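Local coordinates for protein insect group II chitinase (Ostrinia furnacalis, PDB 5Y2A) that probably hydrolyses the beta-1,4 linkages of chitin, as a glycoside hydrolase family 18 catalytic domain of an insect group II chitinase, at residues 330-335 and 368-373; 47-52 and 102-107; 251-256 and 313-318. One frame throughout, in Å; residues are numbered along the deposited sequence.

Interaction 1 (330-335 and 368-373); sequences EYVRAM and HVLRGK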
loop_
_atom_site.group_PDB
_atom_site.type_symbol
_atom_site.label_atom_id
_atom_site.label_comp_id
_atom_site.label_asym_id
_atom_site.label_seq_id
_atom_site.Cartn_x
_atom_site.Cartn_y
_atom_site.Cartn_z
ATOM N N GLU A 330 11.795 29.296 -11.275
ATOM C CA GLU A 330 12.391 30.247 -12.206
ATOM C C GLU A 330 12.232 29.787 -13.647
ATOM O O GLU A 330 12.059 30.619 -14.547
ATOM C CB GLU A 330 13.866 30.471 -11.853
ATOM C CG GLU A 330 14.030 31.191 -10.527
ATOM C CD GLU A 330 15.465 31.559 -10.193
ATOM O OE1 GLU A 330 16.399 30.859 -10.640
ATOM O OE2 GLU A 330 15.647 32.548 -9.456
ATOM N N TYR A 331 12.260 28.471 -13.877
ATOM C CA TYR A 331 11.937 27.920 -15.191
ATOM C C TYR A 331 10.526 28.306 -15.616
ATOM O O TYR A 331 10.295 28.694 -16.769
ATOM C CB TYR A 331 12.090 26.402 -15.152
ATOM C CG TYR A 331 11.686 25.670 -16.411
ATOM C CD1 TYR A 331 12.597 25.468 -17.440
ATOM C CD2 TYR A 331 10.411 25.145 -16.556
ATOM C CE1 TYR A 331 12.242 24.773 -18.583
ATOM C CE2 TYR A 331 10.044 24.453 -17.700
ATOM C CZ TYR A 331 10.969 24.271 -18.711
ATOM O OH TYR A 331 10.624 23.582 -19.852
ATOM N N VAL A 332 9.562 28.165 -14.701
ATOM C CA VAL A 332 8.186 28.580 -14.968
ATOM C C VAL A 332 8.133 30.047 -15.377
ATOM O O VAL A 332 7.439 30.420 -16.329
ATOM C CB VAL A 332 7.309 28.313 -13.728
ATOM C CG1 VAL A 332 6.023 29.140 -13.788
ATOM C CG2 VAL A 332 6.997 26.816 -13.621
ATOM N N ARG A 333 8.877 30.896 -14.676
ATOM C CA ARG A 333 8.829 32.311 -15.000
ATOM C C ARG A 333 9.535 32.599 -16.321
ATOM O O ARG A 333 9.024 33.373 -17.143
ATOM C CB ARG A 333 9.428 33.125 -13.859
ATOM C CG ARG A 333 9.070 34.574 -13.946
ATOM C CD ARG A 333 9.261 35.259 -12.628
ATOM N NE ARG A 333 9.049 36.691 -12.772
ATOM C CZ ARG A 333 8.929 37.532 -11.754
ATOM N NH1 ARG A 333 9.000 37.080 -10.509
ATOM N NH2 ARG A 333 8.734 38.823 -11.980
ATOM N N ALA A 334 10.684 31.965 -16.561
ATOM C CA ALA A 334 11.408 32.192 -17.808
ATOM C C ALA A 334 10.609 31.720 -19.015
ATOM O O ALA A 334 10.590 32.391 -20.053
ATOM C CB ALA A 334 12.771 31.500 -17.761
ATOM N N MET A 335 9.970 30.552 -18.905
ATOM C CA MET A 335 9.109 29.997 -19.945
ATOM C C MET A 335 7.753 30.686 -20.028
ATOM O O MET A 335 6.969 30.352 -20.927
ATOM C CB MET A 335 8.906 28.496 -19.701
ATOM C CG MET A 335 10.134 27.637 -19.942
ATOM S SD MET A 335 10.436 27.331 -21.692
ATOM C CE MET A 335 9.110 26.188 -22.036
ATOM N N HIS A 368 8.513 32.904 -3.299
ATOM C CA HIS A 368 9.535 33.925 -3.501
ATOM C C HIS A 368 9.744 34.210 -4.985
ATOM O O HIS A 368 9.721 35.368 -5.419
ATOM C CB HIS A 368 10.827 33.452 -2.828
ATOM C CG HIS A 368 12.028 34.285 -3.141
ATOM N ND1 HIS A 368 12.114 35.622 -2.823
ATOM C CD2 HIS A 368 13.207 33.958 -3.722
ATOM C CE1 HIS A 368 13.289 36.087 -3.211
ATOM N NE2 HIS A 368 13.971 35.097 -3.756
ATOM N N VAL A 369 9.906 33.155 -5.786
ATOM C CA VAL A 369 10.189 33.321 -7.210
ATOM C C VAL A 369 8.963 33.840 -7.955
ATOM O O VAL A 369 9.057 34.756 -8.782
ATOM C CB VAL A 369 10.677 31.991 -7.814
ATOM C CG1 VAL A 369 10.792 32.115 -9.327
ATOM C CG2 VAL A 369 12.004 31.576 -7.190
ATOM N N LEU A 370 7.805 33.230 -7.714
ATOM C CA LEU A 370 6.639 33.472 -8.553
ATOM C C LEU A 370 5.796 34.652 -8.097
ATOM O O LEU A 370 5.096 35.253 -8.920
ATOM C CB LEU A 370 5.758 32.221 -8.603
ATOM C CG LEU A 370 6.399 31.005 -9.266
ATOM C CD1 LEU A 370 5.390 29.872 -9.306
ATOM C CD2 LEU A 370 6.885 31.365 -10.669
ATOM N N ARG A 371 5.823 34.982 -6.808
ATOM C CA ARG A 371 4.962 36.022 -6.267
ATOM C C ARG A 371 5.740 37.102 -5.528
ATOM O O ARG A 371 5.124 37.969 -4.895
ATOM C CB ARG A 371 3.895 35.397 -5.360
ATOM C CG ARG A 371 3.013 34.393 -6.108
ATOM C CD ARG A 371 2.091 33.650 -5.179
ATOM N NE ARG A 371 1.012 34.491 -4.667
ATOM C CZ ARG A 371 0.366 34.260 -3.529
ATOM N NH1 ARG A 371 0.702 33.223 -2.771
ATOM N NH2 ARG A 371 -0.612 35.068 -3.142
ATOM N N GLY A 372 7.071 37.084 -5.603
ATOM C CA GLY A 372 7.873 38.145 -5.024
ATOM C C GLY A 372 7.885 38.208 -3.517
ATOM O O GLY A 372 8.249 39.245 -2.955
ATOM N N LYS A 373 7.482 37.140 -2.842
ATOM C CA LYS A 373 7.555 37.108 -1.387
ATOM C C LYS A 373 9.016 37.189 -0.967
ATOM O O LYS A 373 9.838 36.382 -1.410
ATOM C CB LYS A 373 6.928 35.817 -0.863
ATOM C CG LYS A 373 5.497 35.558 -1.329
ATOM C CD LYS A 373 4.445 36.443 -0.686
ATOM C CE LYS A 373 3.061 35.991 -1.139
ATOM N NZ LYS A 373 1.952 36.823 -0.593
#
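R333 reaches from helix 322-334 to V369 on helix 361-371 and joins the two by one hydrogen bond. Its CB lies 4.4 Å from CD2 of L370. CG stands anti to the backbone N (chi1 -164°) and the chain runs extended to NE, which carries the guanidinium toward the neighbouring helix. CD passes 3.9 Å from the O of V369, and NH1 then donates to that same oxygen at 2.9 Å. The V369 oxygen lies in the guanidinium plane and the donor sits nearly along the C=O axis, but the N-H points off line (139° at the hydrogen). This carbonyl is in the last turn of its helix, where the dipole would probably add to its pull on the arginine's charge. One turn back, the side chains of E330 and V369 cross at about a right angle, CG of E330 3.6 Å from CG1 of V369. Deeper in, CG1 of V332 touches CD2 of L370 at 3.9 Å. Beyond the pair, V369 also packs on R326 and A329 of helix 322-334, while V332 and L370 both rest on S340 of strand 339-343, so both helices pack against the same strand of the TIM barrel.

Interaction 2 (47-52 and 102-107); sequences LVIKSH and RKFVVH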
loop_
_atom_site.group_PDB
_atom_site.type_symbol
_atom_site.label_atom_id
_atom_site.label_comp_id
_atom_site.label_asym_id
_atom_site.label_seq_id
_atom_site.Cartn_x
_atom_site.Cartn_y
_atom_site.Cartn_z
ATOM N N LEU A 47 -21.736 6.937 -10.116
ATOM C CA LEU A 47 -20.840 7.724 -10.962
ATOM C C LEU A 47 -21.016 9.222 -10.707
ATOM O O LEU A 47 -21.159 10.025 -11.631
ATOM C CB LEU A 47 -21.045 7.383 -12.437
ATOM C CG LEU A 47 -20.863 5.914 -12.837
ATOM C CD1 LEU A 47 -21.117 5.729 -14.320
ATOM C CD2 LEU A 47 -19.481 5.385 -12.459
ATOM N N VAL A 48 -21.005 9.593 -9.423
ATOM C CA VAL A 48 -21.009 10.988 -8.999
ATOM C C VAL A 48 -19.975 11.165 -7.896
ATOM O O VAL A 48 -19.535 10.204 -7.261
ATOM C CB VAL A 48 -22.390 11.477 -8.505
ATOM C CG1 VAL A 48 -23.440 11.378 -9.612
ATOM C CG2 VAL A 48 -22.813 10.703 -7.271
ATOM N N ILE A 49 -19.597 12.427 -7.669
ATOM C CA ILE A 49 -18.647 12.758 -6.614
ATOM C C ILE A 49 -19.198 12.346 -5.258
ATOM O O ILE A 49 -20.380 12.552 -4.956
ATOM C CB ILE A 49 -18.341 14.266 -6.631
ATOM C CG1 ILE A 49 -17.615 14.661 -7.912
ATOM C CG2 ILE A 49 -17.557 14.674 -5.386
ATOM C CD1 ILE A 49 -17.514 16.169 -8.112
ATOM N N LYS A 50 -18.334 11.770 -4.425
ATOM C CA LYS A 50 -18.661 11.540 -3.024
ATOM C C LYS A 50 -17.410 11.742 -2.186
ATOM O O LYS A 50 -16.282 11.639 -2.676
ATOM C CB LYS A 50 -19.242 10.137 -2.784
ATOM C CG LYS A 50 -18.215 9.015 -2.789
ATOM C CD LYS A 50 -18.819 7.705 -2.282
ATOM C CE LYS A 50 -17.882 6.538 -2.544
ATOM N NZ LYS A 50 -18.525 5.216 -2.301
ATOM N N SER A 51 -17.626 12.066 -0.914
ATOM C CA SER A 51 -16.518 12.192 0.016
ATOM C C SER A 51 -15.865 10.834 0.224
ATOM O O SER A 51 -16.544 9.808 0.323
ATOM C CB SER A 51 -17.007 12.752 1.350
ATOM O OG SER A 51 -16.020 12.596 2.357
ATOM N N HIS A 52 -14.538 10.829 0.284
ATOM C CA HIS A 52 -13.802 9.607 0.567
ATOM C C HIS A 52 -13.640 9.380 2.062
ATOM O O HIS A 52 -13.256 8.281 2.474
ATOM C CB HIS A 52 -12.422 9.659 -0.113
ATOM C CG HIS A 52 -11.603 8.416 0.067
ATOM N ND1 HIS A 52 -10.559 8.333 0.964
ATOM C CD2 HIS A 52 -11.688 7.200 -0.523
ATOM C CE1 HIS A 52 -10.031 7.122 0.913
ATOM N NE2 HIS A 52 -10.699 6.415 0.019
ATOM N N ARG A 102 -23.960 13.803 -17.915
ATOM C CA ARG A 102 -24.917 14.848 -17.577
ATOM C C ARG A 102 -25.305 14.781 -16.105
ATOM O O ARG A 102 -25.338 15.805 -15.412
ATOM C CB ARG A 102 -26.148 14.736 -18.479
ATOM C CG ARG A 102 -27.217 15.753 -18.167
ATOM C CD ARG A 102 -26.648 17.158 -18.263
ATOM N NE ARG A 102 -27.621 18.178 -17.884
ATOM C CZ ARG A 102 -27.313 19.449 -17.643
ATOM N NH1 ARG A 102 -26.055 19.863 -17.733
ATOM N NH2 ARG A 102 -28.266 20.308 -17.305
ATOM N N LYS A 103 -25.611 13.578 -15.614
ATOM C CA LYS A 103 -25.877 13.388 -14.190
ATOM C C LYS A 103 -24.689 13.837 -13.341
ATOM O O LYS A 103 -24.865 14.502 -12.313
ATOM C CB LYS A 103 -26.210 11.915 -13.941
ATOM C CG LYS A 103 -26.486 11.516 -12.503
ATOM C CD LYS A 103 -26.518 9.989 -12.398
ATOM C CE LYS A 103 -26.679 9.504 -10.968
ATOM N NZ LYS A 103 -26.547 8.018 -10.892
ATOM N N PHE A 104 -23.470 13.493 -13.765
ATOM C CA PHE A 104 -22.272 13.882 -13.020
ATOM C C PHE A 104 -22.161 15.396 -12.902
ATOM O O PHE A 104 -21.921 15.931 -11.813
ATOM C CB PHE A 104 -21.031 13.304 -13.703
ATOM C CG PHE A 104 -19.729 13.719 -13.063
ATOM C CD1 PHE A 104 -19.089 14.884 -13.453
ATOM C CD2 PHE A 104 -19.149 12.937 -12.077
ATOM C CE1 PHE A 104 -17.894 15.271 -12.866
ATOM C CE2 PHE A 104 -17.951 13.311 -11.485
ATOM C CZ PHE A 104 -17.323 14.483 -11.879
ATOM N N VAL A 105 -22.330 16.103 -14.023
ATOM C CA VAL A 105 -22.135 17.551 -14.048
ATOM C C VAL A 105 -23.146 18.248 -13.146
ATOM O O VAL A 105 -22.799 19.147 -12.371
ATOM C CB VAL A 105 -22.216 18.075 -15.493
ATOM C CG1 VAL A 105 -22.269 19.598 -15.504
ATOM C CG2 VAL A 105 -21.043 17.564 -16.309
ATOM N N VAL A 106 -24.417 17.857 -13.244
ATOM C CA VAL A 106 -25.450 18.479 -12.415
ATOM C C VAL A 106 -25.161 18.246 -10.935
ATOM O O VAL A 106 -25.239 19.168 -10.114
ATOM C CB VAL A 106 -26.843 17.955 -12.808
ATOM C CG1 VAL A 106 -27.864 18.344 -11.754
ATOM C CG2 VAL A 106 -27.241 18.503 -14.167
ATOM N N HIS A 107 -24.828 17.006 -10.574
ATOM C CA HIS A 107 -24.553 16.691 -9.176
ATOM C C HIS A 107 -23.293 17.396 -8.681
ATOM O O HIS A 107 -23.245 17.862 -7.535
ATOM C CB HIS A 107 -24.426 15.176 -9.001
ATOM C CG HIS A 107 -24.004 14.763 -7.627
ATOM N ND1 HIS A 107 -22.684 14.736 -7.229
ATOM C CD2 HIS A 107 -24.728 14.358 -6.557
ATOM C CE1 HIS A 107 -22.614 14.336 -5.973
ATOM N NE2 HIS A 107 -23.841 14.099 -5.541
HETATM O O HOH W 1 -20.778 14.393 -9.266
#
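K103, F104 and H107 of helix 98-115 cover residues 47-49, where the chain enters the short strand 49-51; this is the outer, helical layer of the family 18 TIM barrel meeting a strand added beside the barrel strand 34-42. K103 comes first. Its extended chain lays CE 4.0 Å from CG1 of V48, and NZ continues to a salt bridge with E46, so the lysine borders the contact on its solvent side. F104 follows on the buried side. A chi1 of 176° turns its ring away from its own backbone N and in toward the strand. The O of L47 lies in the ring plane at the edge, 3.6 Å from CD2 of F104, while CG1 of I49 approaches CE2 obliquely at 3.8 Å. L80 of strand 75-81 touches both F104 and I49, and L148 and L152 of helix 141-159 also pack on the phenylalanine, making it part of the hydrophobic layer between strands and helices. One turn further along, H107 presents a ring face to V48. CB of V48 stands over that face in a CH-pi contact, 3.7 Å from the centroid and 20° off the normal, with its two methyls spread across the ring: CG1 lies toward CG and CB of the histidine, CG2 toward CE1 and NE2. The carbonyl O of I49 comes obliquely to the same ring, 3.0 Å from CE1 of H107. No direct hydrogen bond crosses between the segments; a water does that work. It accepts from the N of I49 at 2.8 Å, donates to the O of F104 and hydrogen-bonds with ND1 of H107, while its oxygen also lies over one face of the F104 ring, 3.5 Å above the plane and displaced toward the ring's edge.

Interaction 3 (251-256 and 313-318); sequences SFSVVE and DDQWVS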
loop_
_atom_site.group_PDB
_atom_site.type_symbol
_atom_site.label_atom_id
_atom_site.label_comp_id
_atom_site.label_asym_id
_atom_site.label_seq_id
_atom_site.Cartn_x
_atom_site.Cartn_y
_atom_site.Cartn_z
ATOM N N SER A 251 12.233 6.511 -2.595
ATOM C CA SER A 251 13.294 5.815 -1.888
ATOM C C SER A 251 13.462 4.400 -2.420
ATOM O O SER A 251 12.520 3.789 -2.942
ATOM C CB SER A 251 13.024 5.764 -0.384
ATOM O OG SER A 251 11.996 4.836 -0.111
ATOM N N PHE A 252 14.683 3.892 -2.268
ATOM C CA PHE A 252 15.088 2.603 -2.802
ATOM C C PHE A 252 15.976 1.889 -1.797
ATOM O O PHE A 252 16.680 2.520 -1.004
ATOM C CB PHE A 252 15.903 2.720 -4.104
ATOM C CG PHE A 252 15.248 3.521 -5.203
ATOM C CD1 PHE A 252 15.169 4.905 -5.133
ATOM C CD2 PHE A 252 14.795 2.888 -6.349
ATOM C CE1 PHE A 252 14.605 5.634 -6.163
ATOM C CE2 PHE A 252 14.233 3.614 -7.385
ATOM C CZ PHE A 252 14.136 4.985 -7.292
ATOM N N SER A 253 15.960 0.560 -1.861
ATOM C CA SER A 253 16.973 -0.275 -1.221
ATOM C C SER A 253 17.853 -0.868 -2.320
ATOM O O SER A 253 17.342 -1.541 -3.220
ATOM C CB SER A 253 16.324 -1.370 -0.374
ATOM O OG SER A 253 15.534 -0.805 0.672
ATOM N N VAL A 254 19.174 -0.612 -2.250
ATOM C CA VAL A 254 20.097 -0.905 -3.348
ATOM C C VAL A 254 20.725 -2.283 -3.156
ATOM O O VAL A 254 21.107 -2.661 -2.041
ATOM C CB VAL A 254 21.181 0.186 -3.453
ATOM C CG1 VAL A 254 22.133 -0.098 -4.640
ATOM C CG2 VAL A 254 20.543 1.575 -3.616
ATOM N N VAL A 255 20.851 -3.029 -4.258
ATOM C CA VAL A 255 21.490 -4.342 -4.216
ATOM C C VAL A 255 22.903 -4.217 -3.650
ATOM O O VAL A 255 23.646 -3.284 -3.977
ATOM C CB VAL A 255 21.490 -4.968 -5.621
ATOM C CG1 VAL A 255 22.400 -6.186 -5.678
ATOM C CG2 VAL A 255 20.070 -5.332 -6.042
ATOM N N GLU A 256 23.268 -5.150 -2.771
ATOM C CA GLU A 256 24.597 -5.149 -2.163
ATOM C C GLU A 256 25.684 -5.043 -3.227
ATOM O O GLU A 256 25.635 -5.728 -4.253
ATOM C CB GLU A 256 24.816 -6.426 -1.354
ATOM C CG GLU A 256 26.089 -6.401 -0.518
ATOM C CD GLU A 256 26.133 -7.520 0.500
ATOM O OE1 GLU A 256 26.591 -8.620 0.124
ATOM O OE2 GLU A 256 25.701 -7.320 1.654
ATOM N N ASP A 313 23.918 3.386 4.034
ATOM C CA ASP A 313 23.957 1.927 3.848
ATOM C C ASP A 313 23.416 1.647 2.442
ATOM O O ASP A 313 23.870 2.292 1.486
ATOM C CB ASP A 313 23.222 1.242 4.981
ATOM C CG ASP A 313 23.391 -0.260 4.951
ATOM O OD1 ASP A 313 24.462 -0.761 5.349
ATOM O OD2 ASP A 313 22.469 -0.943 4.461
ATOM N N ASP A 314 22.431 0.751 2.275
ATOM C CA ASP A 314 21.851 0.485 0.979
ATOM C C ASP A 314 20.591 1.315 0.703
ATOM O O ASP A 314 19.852 1.013 -0.246
ATOM C CB ASP A 314 21.558 -1.025 0.804
ATOM C CG ASP A 314 20.441 -1.532 1.711
ATOM O OD1 ASP A 314 19.904 -0.784 2.552
ATOM O OD2 ASP A 314 20.094 -2.724 1.584
ATOM N N GLN A 315 20.370 2.369 1.485
ATOM C CA GLN A 315 19.200 3.231 1.296
ATOM C C GLN A 315 19.564 4.400 0.388
ATOM O O GLN A 315 20.690 4.906 0.426
ATOM C CB GLN A 315 18.690 3.754 2.636
ATOM C CG GLN A 315 18.212 2.674 3.601
ATOM C CD GLN A 315 17.079 1.855 3.017
ATOM O OE1 GLN A 315 15.944 2.325 2.918
ATOM N NE2 GLN A 315 17.386 0.632 2.600
ATOM N N TRP A 316 18.589 4.847 -0.397
ATOM C CA TRP A 316 18.825 5.783 -1.494
ATOM C C TRP A 316 17.514 6.500 -1.784
ATOM O O TRP A 316 16.515 5.843 -2.078
ATOM C CB TRP A 316 19.306 5.005 -2.718
ATOM C CG TRP A 316 19.973 5.765 -3.832
ATOM C CD1 TRP A 316 21.306 5.782 -4.119
ATOM C CD2 TRP A 316 19.331 6.540 -4.859
ATOM N NE1 TRP A 316 21.539 6.543 -5.243
ATOM C CE2 TRP A 316 20.344 7.019 -5.715
ATOM C CE3 TRP A 316 17.997 6.888 -5.128
ATOM C CZ2 TRP A 316 20.073 7.838 -6.818
ATOM C CZ3 TRP A 316 17.725 7.689 -6.226
ATOM C CH2 TRP A 316 18.760 8.162 -7.059
ATOM N N VAL A 317 17.501 7.831 -1.704
ATOM C CA VAL A 317 16.275 8.587 -1.945
ATOM C C VAL A 317 16.610 9.820 -2.775
ATOM O O VAL A 317 17.536 10.568 -2.445
ATOM C CB VAL A 317 15.565 8.978 -0.630
ATOM C CG1 VAL A 317 16.468 9.828 0.275
ATOM C CG2 VAL A 317 14.224 9.679 -0.906
ATOM N N SER A 318 15.861 10.030 -3.854
ATOM C CA SER A 318 16.008 11.204 -4.703
ATOM C C SER A 318 14.866 12.179 -4.444
ATOM O O SER A 318 13.739 11.771 -4.169
ATOM C CB SER A 318 16.023 10.808 -6.178
ATOM O OG SER A 318 14.856 10.070 -6.517
HETATM O O HOH W 2 21.761 -4.310 -0.042
#
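S251 pairs with V317 where barrel strand 241-254 runs out antiparallel to strand 315-318, consistent with the alpha/beta insertion domain of family 18 chitinases. Its CB meets CB of V317 at 4.1 Å. F252 and W316 form the hydrogen-bonded pair: F252 N donates to W316 O at 2.7 Å, and the return bond is weak. Their side chains run side by side, yet the rings are turned to 85°, an offset edge-to-face pair with the W316 edge toward the F252 face and W316 CE3 3.5 Å from F252 CD1. On the other sheet face, S253 OG accepts from Q315 NE2 at 3.0 Å and hydrogen-bonds G269 O. The glutamine bends at chi2 (-59°), folding the amide so NE2 also donates to D314 OD1 while OE1 accepts from E271 N. A leucine here would probably leave S253 OG and D314 OD1 without this donor and E271 N without its acceptor. D314 OD1 also salt-bridges K44 of the second subunit. CG2 of V254 packs on W316 CB, and V254 N hydrogen-bonds to D314 O. A water bridges the segments beyond the strand pair, donating to V254 O at 2.7 Å and to D314 OD2, which also hydrogen-bonds OH of Y267.

How the interactions relate
Along the chain the contacts come in series: interaction 2 closes first, then interaction 3, then interaction 1. Interactions 2 and 3 lie on opposite sides of the chain's centre, about 42 Å apart between centres; the centre of interaction 1 is about 36 Å from that of interaction 2 and about 33 Å from that of interaction 3. Barrel strands connect them indirectly: 49-51 pairs with 34-42, 4-10 with both 34-42 and 339-343, and 241-254 with 339-343, which supports the helices of interaction 1. Strand 315-318 leads into helix 322-334, so the chain passes from interaction 3 to interaction 1. Together they sample the TIM barrel's helical shell, at two places, and its probable insertion domain.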